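Local coordinates for protein O-methyltransferase, putative (Bacillus cereus, PDB 3DUW) that probably transfers a methyl group from S-adenosylmethionine to hydroxyl groups of its substrates, and binds the by-product S-adenosyl-L-homocysteine in a Rossmann-like fold, at residues A91-K94 / H95-A99; Q30-A34 / A35-A39; S179-P182 / R183-G186; Q206-S210 / K211-G215. All coordinates share one frame; numbering follows the deposited sequence.

Contact 1: residues A91-K94 / H95-A99. With SAH (S-adenosyl-L-homocysteine), chain C.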
loop_
_atom_site.group_PDB
_atom_site.type_symbol
_atom_site.label_atom_id
_atom_site.label_comp_id
_atom_site.label_asym_id
_atom_site.label_seq_id
_atom_site.Cartn_x
_atom_site.Cartn_y
_atom_site.Cartn_z
ATOM N N ALA A 91 -13.072 21.991 -6.275
ATOM C CA ALA A 91 -14.189 22.699 -6.895
ATOM C C ALA A 91 -14.856 23.747 -6.008
ATOM O O ALA A 91 -15.299 24.785 -6.497
ATOM C CB ALA A 91 -15.229 21.698 -7.369
ATOM N N SER A 92 -14.937 23.478 -4.710
ATOM C CA SER A 92 -15.570 24.409 -3.780
ATOM C C SER A 92 -14.643 25.543 -3.363
ATOM O O SER A 92 -13.551 25.305 -2.844
ATOM C CB SER A 92 -16.045 23.655 -2.536
ATOM O OG SER A 92 -16.410 24.554 -1.504
ATOM N N GLU A 93 -15.084 26.779 -3.591
ATOM C CA GLU A 93 -14.290 27.941 -3.225
ATOM C C GLU A 93 -14.053 27.919 -1.718
ATOM O O GLU A 93 -12.954 28.211 -1.252
ATOM C CB GLU A 93 -15.013 29.234 -3.610
ATOM C CG GLU A 93 -14.068 30.415 -3.778
ATOM C CD GLU A 93 -14.787 31.728 -4.001
ATOM O OE1 GLU A 93 -15.794 31.742 -4.743
ATOM O OE2 GLU A 93 -14.330 32.747 -3.442
ATOM N N LYS A 94 -15.091 27.569 -0.963
ATOM C CA LYS A 94 -14.987 27.497 0.489
ATOM C C LYS A 94 -13.979 26.426 0.894
ATOM O O LYS A 94 -13.082 26.682 1.690
ATOM C CB LYS A 94 -16.348 27.184 1.117
ATOM C CG LYS A 94 -16.286 26.952 2.618
ATOM C CD LYS A 94 -17.663 26.720 3.212
ATOM C CE LYS A 94 -17.561 26.328 4.675
ATOM N NZ LYS A 94 -18.898 26.077 5.279
ATOM N N HIS A 95 -14.118 25.221 0.347
ATOM C CA HIS A 95 -13.172 24.159 0.687
ATOM C C HIS A 95 -11.748 24.591 0.363
ATOM O O HIS A 95 -10.840 24.432 1.179
ATOM C CB HIS A 95 -13.463 22.872 -0.095
ATOM C CG HIS A 95 -14.732 22.189 0.299
ATOM N ND1 HIS A 95 -15.062 20.929 -0.151
ATOM C CD2 HIS A 95 -15.765 22.593 1.077
ATOM C CE1 HIS A 95 -16.244 20.586 0.331
ATOM N NE2 HIS A 95 -16.691 21.578 1.080
ATOM N N ALA A 96 -11.560 25.134 -0.836
ATOM C CA ALA A 96 -10.238 25.552 -1.278
ATOM C C ALA A 96 -9.586 26.558 -0.343
ATOM O O ALA A 96 -8.407 26.433 -0.022
ATOM C CB ALA A 96 -10.313 26.118 -2.690
ATOM N N ASP A 97 -10.344 27.559 0.100
ATOM C CA ASP A 97 -9.766 28.549 0.998
ATOM C C ASP A 97 -9.457 27.983 2.371
ATOM O O ASP A 97 -8.480 28.384 3.002
ATOM C CB ASP A 97 -10.669 29.772 1.122
ATOM C CG ASP A 97 -10.451 30.753 -0.004
ATOM O OD1 ASP A 97 -9.307 30.817 -0.512
ATOM O OD2 ASP A 97 -11.407 31.465 -0.373
ATOM N N ILE A 98 -10.286 27.055 2.835
ATOM C CA ILE A 98 -10.040 26.425 4.124
ATOM C C ILE A 98 -8.777 25.579 3.978
ATOM O O ILE A 98 -7.923 25.579 4.860
ATOM C CB ILE A 98 -11.243 25.555 4.567
ATOM C CG1 ILE A 98 -12.419 26.471 4.925
ATOM C CG2 ILE A 98 -10.861 24.674 5.758
ATOM C CD1 ILE A 98 -13.693 25.745 5.264
ATOM N N ALA A 99 -8.650 24.882 2.850
ATOM C CA ALA A 99 -7.470 24.057 2.595
ATOM C C ALA A 99 -6.207 24.922 2.577
ATOM O O ALA A 99 -5.211 24.583 3.207
ATOM C CB ALA A 99 -7.620 23.309 1.267
HETATM N N SAH C . -8.573 13.821 -0.361
HETATM C CA SAH C . -9.072 14.812 0.663
HETATM C CB SAH C . -10.564 14.840 0.683
HETATM C CG SAH C . -11.280 15.238 -0.586
HETATM S SD SAH C . -13.081 14.894 -0.388
HETATM C C SAH C . -8.576 14.335 2.069
HETATM O O SAH C . -7.965 13.265 2.149
HETATM O OXT SAH C . -8.836 15.103 3.062
HETATM C "C5'" SAH C . -13.594 15.097 -2.046
HETATM C "C4'" SAH C . -13.406 16.612 -2.541
HETATM O "O4'" SAH C . -13.861 16.522 -3.889
HETATM C "C3'" SAH C . -14.324 17.652 -1.916
HETATM O "O3'" SAH C . -13.590 18.704 -1.283
HETATM C "C2'" SAH C . -15.200 18.122 -3.145
HETATM O "O2'" SAH C . -15.636 19.469 -3.033
HETATM C "C1'" SAH C . -14.269 17.859 -4.310
HETATM N N9 SAH C . -14.820 17.786 -5.531
HETATM C C8 SAH C . -16.014 17.261 -5.997
HETATM N N7 SAH C . -16.207 17.376 -7.272
HETATM C C5 SAH C . -15.046 18.037 -7.744
HETATM C C6 SAH C . -14.662 18.448 -9.072
HETATM N N6 SAH C . -15.415 18.249 -10.162
HETATM N N1 SAH C . -13.444 19.073 -9.156
HETATM C C2 SAH C . -12.642 19.298 -8.074
HETATM N N3 SAH C . -12.974 18.922 -6.789
HETATM C C4 SAH C . -14.186 18.299 -6.699
HETATM O O HOH W 1 -11.484 32.161 -3.159
HETATM O O HOH W 2 -13.988 30.930 -0.283
#
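S92 lays its CB over one face of the H95 imidazole, a CH-pi contact with CB 3.7 Å from the ring centroid and 22° off the normal. With OG anti to the backbone N (chi1 168°), the hydroxyl oxygen swings over the same face and accepts from H95 N at 3.0 Å, almost straight, 176°. S92 is thus the N-cap of helix 93-105, which follows strand 85-90 in a beta-alpha-beta unit, and its carbonyl takes A96 N as the first of the regular turns. The ring under this cap points its edge at the ligand: H95 ND1 donates to O3' of S-adenosyl-L-homocysteine at 2.9 Å. E90 OE2 also bonds the ligand, accepts from S92 N and draws a weak bond from H95 ND1, so the acid, the cap and the ring are positioned together. A91 CB rests against the adenine, 3.6 Å from C4. Farther along, the extended chain of K94 runs beside I98, CG to CD1 3.9 Å, and carries NZ to A35 O. The carboxylates of E93 and D97 stay 4.4 Å apart between OE2 and OD2. A water donating to both oxygens bridges them, and D97 is also paired with R100, which would ease the like charges. S92 against one face and the ND1 bond together would limit rotation of the H95 ring, its hydrogen directed mainly at O3', with E90 OE2 a weak second acceptor.

Contact 2: residues Q30-A34 / A35-A39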
loop_
_atom_site.group_PDB
_atom_site.type_symbol
_atom_site.label_atom_id
_atom_site.label_comp_id
_atom_site.label_asym_id
_atom_site.label_seq_id
_atom_site.Cartn_x
_atom_site.Cartn_y
_atom_site.Cartn_z
ATOM N N GLN A 30 -10.183 19.877 13.196
ATOM C CA GLN A 30 -11.107 20.663 14.009
ATOM C C GLN A 30 -11.672 21.826 13.196
ATOM O O GLN A 30 -12.863 22.129 13.277
ATOM C CB GLN A 30 -10.407 21.210 15.252
ATOM C CG GLN A 30 -10.088 20.159 16.300
ATOM C CD GLN A 30 -9.189 20.692 17.399
ATOM O OE1 GLN A 30 -8.882 19.989 18.365
ATOM N NE2 GLN A 30 -8.756 21.937 17.257
ATOM N N VAL A 31 -10.814 22.483 12.420
ATOM C CA VAL A 31 -11.258 23.597 11.591
ATOM C C VAL A 31 -12.200 23.082 10.501
ATOM O O VAL A 31 -13.232 23.691 10.232
ATOM C CB VAL A 31 -10.054 24.332 10.957
ATOM C CG1 VAL A 31 -10.536 25.356 9.935
ATOM C CG2 VAL A 31 -9.242 25.018 12.050
ATOM N N ASN A 32 -11.855 21.955 9.883
ATOM C CA ASN A 32 -12.714 21.390 8.845
ATOM C C ASN A 32 -14.119 21.146 9.409
ATOM O O ASN A 32 -15.122 21.494 8.785
ATOM C CB ASN A 32 -12.138 20.067 8.315
ATOM C CG ASN A 32 -10.917 20.265 7.430
ATOM O OD1 ASN A 32 -10.506 21.392 7.152
ATOM N ND2 ASN A 32 -10.333 19.155 6.972
ATOM N N ALA A 33 -14.180 20.550 10.596
ATOM C CA ALA A 33 -15.455 20.252 11.240
ATOM C C ALA A 33 -16.216 21.515 11.626
ATOM O O ALA A 33 -17.427 21.596 11.434
ATOM C CB ALA A 33 -15.227 19.382 12.473
ATOM N N ALA A 34 -15.511 22.499 12.172
ATOM C CA ALA A 34 -16.153 23.746 12.567
ATOM C C ALA A 34 -16.774 24.412 11.346
ATOM O O ALA A 34 -17.808 25.071 11.451
ATOM C CB ALA A 34 -15.139 24.676 13.215
ATOM N N ALA A 35 -16.139 24.225 10.192
ATOM C CA ALA A 35 -16.610 24.798 8.935
ATOM C C ALA A 35 -17.671 23.915 8.290
ATOM O O ALA A 35 -18.124 24.181 7.174
ATOM C CB ALA A 35 -15.440 24.987 7.981
ATOM N N ASN A 36 -18.051 22.862 9.005
ATOM C CA ASN A 36 -19.056 21.915 8.548
ATOM C C ASN A 36 -18.692 21.141 7.287
ATOM O O ASN A 36 -19.574 20.694 6.556
ATOM C CB ASN A 36 -20.398 22.625 8.358
ATOM C CG ASN A 36 -20.975 23.123 9.665
ATOM O OD1 ASN A 36 -21.107 22.364 10.625
ATOM N ND2 ASN A 36 -21.322 24.404 9.710
ATOM N N LEU A 37 -17.400 20.984 7.024
ATOM C CA LEU A 37 -16.979 20.219 5.859
ATOM C C LEU A 37 -17.308 18.762 6.170
ATOM O O LEU A 37 -17.283 18.350 7.329
ATOM C CB LEU A 37 -15.470 20.345 5.620
ATOM C CG LEU A 37 -14.825 21.729 5.500
ATOM C CD1 LEU A 37 -13.425 21.573 4.903
ATOM C CD2 LEU A 37 -15.670 22.635 4.622
ATOM N N PRO A 38 -17.634 17.963 5.143
ATOM C CA PRO A 38 -17.952 16.554 5.392
ATOM C C PRO A 38 -16.703 15.843 5.912
ATOM O O PRO A 38 -15.584 16.229 5.572
ATOM C CB PRO A 38 -18.362 16.043 4.013
ATOM C CG PRO A 38 -18.872 17.272 3.315
ATOM C CD PRO A 38 -17.868 18.319 3.735
ATOM N N ALA A 39 -16.892 14.815 6.736
ATOM C CA ALA A 39 -15.769 14.059 7.277
ATOM C C ALA A 39 -15.301 13.054 6.228
ATOM O O ALA A 39 -15.356 11.839 6.445
ATOM C CB ALA A 39 -16.193 13.333 8.550
#
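L37 folds back over N32, its CD1 methyl lying 3.7 Å from N32 OD1 and nearly as close to CG and CB of the same side chain. The leucine's CG is anti to its own carbonyl carbon (chi1 -54°), which brings CG to 3.3 Å from N32 O, over the last turn of helix 23-34. That carbonyl is also gripped by the backbone: L37 N donates to N32 O at 2.9 Å, and A35 N adds a weak bond to it while making its main bond to V31 O. Beside these, N36 N reaches A33 O at 2.8 Å. The chain leaves the helix at N36, whose phi is positive (63°). One shell farther out, the amide of N32 is steadied by weak bonds to D41 and N102, and helix 93-105 packs against N32, A35 and L37, with I98 touching all three and H95 meeting L37. The bonds from L37 N to N32 O and from N36 N to A33 O, with N36 at positive phi, make a Schellman motif, here ending helix 23-34 next to the S-adenosyl-L-homocysteine pocket.

Contact 3: residues S179-P182 / R183-G186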
loop_
_atom_site.group_PDB
_atom_site.type_symbol
_atom_site.label_atom_id
_atom_site.label_comp_id
_atom_site.label_asym_id
_atom_site.label_seq_id
_atom_site.Cartn_x
_atom_site.Cartn_y
_atom_site.Cartn_z
ATOM N N SER A 179 -25.976 -0.992 -9.840
ATOM C CA SER A 179 -26.039 0.076 -8.847
ATOM C C SER A 179 -26.568 1.396 -9.397
ATOM O O SER A 179 -26.161 1.845 -10.467
ATOM C CB SER A 179 -24.656 0.315 -8.232
ATOM O OG SER A 179 -24.681 1.439 -7.366
ATOM N N ASN A 180 -27.463 2.020 -8.637
ATOM C CA ASN A 180 -28.056 3.297 -9.015
ATOM C C ASN A 180 -27.195 4.456 -8.505
ATOM O O ASN A 180 -27.559 5.623 -8.648
ATOM C CB ASN A 180 -29.472 3.401 -8.436
ATOM C CG ASN A 180 -30.178 4.683 -8.834
ATOM O OD1 ASN A 180 -30.354 4.969 -10.019
ATOM N ND2 ASN A 180 -30.591 5.463 -7.839
ATOM N N ASP A 181 -26.051 4.125 -7.912
ATOM C CA ASP A 181 -25.132 5.131 -7.377
ATOM C C ASP A 181 -24.129 5.526 -8.463
ATOM O O ASP A 181 -23.306 4.712 -8.882
ATOM C CB ASP A 181 -24.385 4.556 -6.169
ATOM C CG ASP A 181 -23.622 5.611 -5.393
ATOM O OD1 ASP A 181 -23.160 6.594 -6.004
ATOM O OD2 ASP A 181 -23.465 5.445 -4.162
ATOM N N PRO A 182 -24.174 6.785 -8.929
ATOM C CA PRO A 182 -23.241 7.223 -9.971
ATOM C C PRO A 182 -21.768 7.097 -9.575
ATOM O O PRO A 182 -20.893 6.991 -10.437
ATOM C CB PRO A 182 -23.668 8.667 -10.230
ATOM C CG PRO A 182 -24.200 9.105 -8.899
ATOM C CD PRO A 182 -25.014 7.906 -8.473
ATOM N N ARG A 183 -21.497 7.108 -8.274
ATOM C CA ARG A 183 -20.128 6.976 -7.784
ATOM C C ARG A 183 -19.656 5.536 -7.971
ATOM O O ARG A 183 -18.489 5.286 -8.291
ATOM C CB ARG A 183 -20.063 7.381 -6.312
ATOM C CG ARG A 183 -20.424 8.843 -6.090
ATOM C CD ARG A 183 -20.617 9.155 -4.623
ATOM N NE ARG A 183 -21.726 8.393 -4.062
ATOM C CZ ARG A 183 -22.159 8.513 -2.812
ATOM N NH1 ARG A 183 -21.573 9.369 -1.985
ATOM N NH2 ARG A 183 -23.174 7.774 -2.389
ATOM N N VAL A 184 -20.566 4.586 -7.772
ATOM C CA VAL A 184 -20.242 3.176 -7.950
ATOM C C VAL A 184 -20.006 2.907 -9.438
ATOM O O VAL A 184 -19.063 2.210 -9.812
ATOM C CB VAL A 184 -21.386 2.264 -7.437
ATOM C CG1 VAL A 184 -21.127 0.819 -7.841
ATOM C CG2 VAL A 184 -21.487 2.366 -5.921
ATOM N N GLN A 185 -20.860 3.457 -10.294
ATOM C CA GLN A 185 -20.688 3.255 -11.727
ATOM C C GLN A 185 -19.373 3.890 -12.180
ATOM O O GLN A 185 -18.640 3.307 -12.976
ATOM C CB GLN A 185 -21.875 3.842 -12.501
ATOM C CG GLN A 185 -23.201 3.145 -12.196
ATOM C CD GLN A 185 -23.216 1.678 -12.604
ATOM O OE1 GLN A 185 -24.057 0.903 -12.145
ATOM N NE2 GLN A 185 -22.295 1.293 -13.478
ATOM N N GLY A 186 -19.068 5.073 -11.654
ATOM C CA GLY A 186 -17.827 5.739 -12.012
ATOM C C GLY A 186 -16.607 4.905 -11.655
ATOM O O GLY A 186 -15.655 4.827 -12.432
#
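D181 and R183 form a salt bridge across the start of helix 182-196. The guanidinium grips the carboxylate side-on: NE reaches OD1 at 3.0 Å, nearly straight and within the guanidinium plane, on the syn lone pair of that oxygen, while NH2 meets OD2 at 2.9 Å from a tilted position. The two planes lie 32° apart. A bend at chi3 (-63°) brings the guanidinium edge back to the carboxylate. R170 brings a second positive group close to R183 NE, and the carboxylate would probably offset the crowding of charge.

Among the hydrogen bonds of the main chain, R183 N donates to D181 OD1 at 2.9 Å, on the anti side though well out of the carboxylate plane. D181 is therefore the N-cap of the helix, and its OD1 is held by two donors of a single residue, both bonds fixing the turn of the carboxylate. D181 O accepts from Q185 N and, in a weaker bent bond, from V184 N; G186 N closes the next turn on P182 O. Just upstream S179 OG accepts from D181 N at 3.1 Å, an ST turn immediately before the cap.

Van der Waals contacts of V184 join loop and helix. V184 CB comes within 3.4 Å of S179 OG, its CG1 meets S179 CB, and CG2 lies 3.6 Å from D181 CB. E173, in the loop ahead, also touches V184.

Contact 4: residues Q206-S210 / K211-G215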
loop_
_atom_site.group_PDB
_atom_site.type_symbol
_atom_site.label_atom_id
_atom_site.label_comp_id
_atom_site.label_asym_id
_atom_site.label_seq_id
_atom_site.Cartn_x
_atom_site.Cartn_y
_atom_site.Cartn_z
ATOM N N GLN A 206 -8.812 -4.020 -0.449
ATOM C CA GLN A 206 -10.009 -3.626 0.276
ATOM C C GLN A 206 -9.513 -3.333 1.682
ATOM O O GLN A 206 -8.713 -4.094 2.232
ATOM C CB GLN A 206 -11.017 -4.769 0.335
ATOM C CG GLN A 206 -11.404 -5.350 -1.006
ATOM C CD GLN A 206 -12.391 -6.485 -0.849
ATOM O OE1 GLN A 206 -13.467 -6.306 -0.281
ATOM N NE2 GLN A 206 -12.030 -7.659 -1.341
ATOM N N THR A 207 -9.973 -2.235 2.266
ATOM C CA THR A 207 -9.543 -1.883 3.609
ATOM C C THR A 207 -10.714 -1.627 4.534
ATOM O O THR A 207 -11.825 -1.332 4.092
ATOM C CB THR A 207 -8.672 -0.601 3.621
ATOM O OG1 THR A 207 -9.470 0.536 3.255
ATOM C CG2 THR A 207 -7.505 -0.737 2.653
ATOM N N VAL A 208 -10.459 -1.776 5.828
ATOM C CA VAL A 208 -11.462 -1.473 6.834
ATOM C C VAL A 208 -10.753 -0.614 7.864
ATOM O O VAL A 208 -9.526 -0.637 7.969
ATOM C CB VAL A 208 -12.067 -2.734 7.511
ATOM C CG1 VAL A 208 -12.901 -3.506 6.504
ATOM C CG2 VAL A 208 -10.978 -3.609 8.108
ATOM N N GLY A 209 -11.523 0.160 8.611
ATOM C CA GLY A 209 -10.936 1.025 9.608
ATOM C C GLY A 209 -11.978 2.008 10.082
ATOM O O GLY A 209 -13.175 1.769 9.928
ATOM N N SER A 210 -11.523 3.123 10.637
ATOM C CA SER A 210 -12.428 4.139 11.157
ATOM C C SER A 210 -13.437 4.690 10.155
ATOM O O SER A 210 -14.497 5.180 10.553
ATOM C CB SER A 210 -11.625 5.293 11.758
ATOM O OG SER A 210 -10.768 5.878 10.797
ATOM N N LYS A 211 -13.123 4.616 8.863
ATOM C CA LYS A 211 -14.034 5.124 7.838
ATOM C C LYS A 211 -14.974 4.050 7.307
ATOM O O LYS A 211 -15.833 4.324 6.469
ATOM C CB LYS A 211 -13.245 5.740 6.674
ATOM C CG LYS A 211 -12.452 6.973 7.063
ATOM C CD LYS A 211 -11.820 7.662 5.857
ATOM C CE LYS A 211 -12.866 8.197 4.888
ATOM N NZ LYS A 211 -12.230 9.005 3.804
ATOM N N GLY A 212 -14.819 2.829 7.801
ATOM C CA GLY A 212 -15.671 1.754 7.343
ATOM C C GLY A 212 -14.972 0.825 6.372
ATOM O O GLY A 212 -13.744 0.728 6.347
ATOM N N TYR A 213 -15.775 0.155 5.558
ATOM C CA TYR A 213 -15.295 -0.809 4.579
ATOM C C TYR A 213 -15.203 -0.152 3.205
ATOM O O TYR A 213 -16.213 0.248 2.629
ATOM C CB TYR A 213 -16.259 -2.003 4.598
ATOM C CG TYR A 213 -16.162 -2.995 3.462
ATOM C CD1 TYR A 213 -14.935 -3.351 2.899
ATOM C CD2 TYR A 213 -17.313 -3.613 2.978
ATOM C CE1 TYR A 213 -14.865 -4.299 1.878
ATOM C CE2 TYR A 213 -17.254 -4.555 1.970
ATOM C CZ TYR A 213 -16.034 -4.893 1.421
ATOM O OH TYR A 213 -16.004 -5.813 0.408
ATOM N N ASP A 214 -13.980 -0.026 2.695
ATOM C CA ASP A 214 -13.741 0.605 1.401
ATOM C C ASP A 214 -12.478 0.002 0.786
ATOM O O ASP A 214 -12.223 -1.190 0.935
ATOM C CB ASP A 214 -13.584 2.123 1.590
ATOM C CG ASP A 214 -14.071 2.926 0.394
ATOM O OD1 ASP A 214 -14.105 2.385 -0.737
ATOM O OD2 ASP A 214 -14.404 4.116 0.590
ATOM N N GLY A 215 -11.686 0.815 0.100
ATOM C CA GLY A 215 -10.483 0.289 -0.515
ATOM C C GLY A 215 -9.866 1.261 -1.500
ATOM O O GLY A 215 -10.438 2.306 -1.799
HETATM O O HOH W 3 -11.462 1.800 4.921
#
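The contact is the closed end of an antiparallel beta hairpin, where strand 200-209 turns into strand 214-221 at the edge of the mixed sheet within this subunit. T207 and D214 form a hydrogen-bonded pair: T207 N donates to D214 O at 2.8 Å and D214 N returns to T207 O at 2.9 Å. Q206 and G215 form the neighbouring non-hydrogen-bonded pair, their CA atoms just 4.0 Å apart. The chain reverses in a type I turn from G209 to G212, closed by G212 N to G209 O at 2.9 Å. G212 adopts a positive phi (104°) with backbone angles that call for glycine.

On the face bearing Q206, V208 and Y213, the tyrosine runs alongside the glutamine and its OH donates to Q206 OE1 at 2.7 Å, nearly along the C=O axis, with the amide turned 36° from the ring. CG anti to the backbone N (chi1 167°) sends the phenol back along the hairpin toward that amide. V208 CG1 meets the same ring at CD1, 4.1 Å away. On the other face a water links T207 OG1 with G212 O.

Q206 NE2 is bound by D11 and W7 O of the second subunit, whose W7 ring meets Y213 edge-to-face and whose strand pairs with 206-208, extending the sheet across the dimer. Within the subunit, D214 holds the loop at V169 and R170, K211 NZ binds D41 O beside the cofactor pocket, and helix 4-18 covers V208 and Y213 through this subunit's own W7.

Along the chain the four contacts follow in series; none nests in or crosses another, and each joins two consecutive segments. Contact 2 comes first, ending helix 23-34 and opening the loop to helix 44-57. Contact 1 begins helix 93-105 after strand 85-90, and these two touch, H95 CD2 lying 3.5 Å from L37 CD2: contact 1 reaches the ligand and contact 2 packs behind it. Contact 3 starts helix 182-196, which leads directly into strand 200-209 and the hairpin of contact 4; the nearest atoms of these two are about 9 Å apart. Contact 4 comes within about 5 Å of contact 2, nearest atoms again, without touching it.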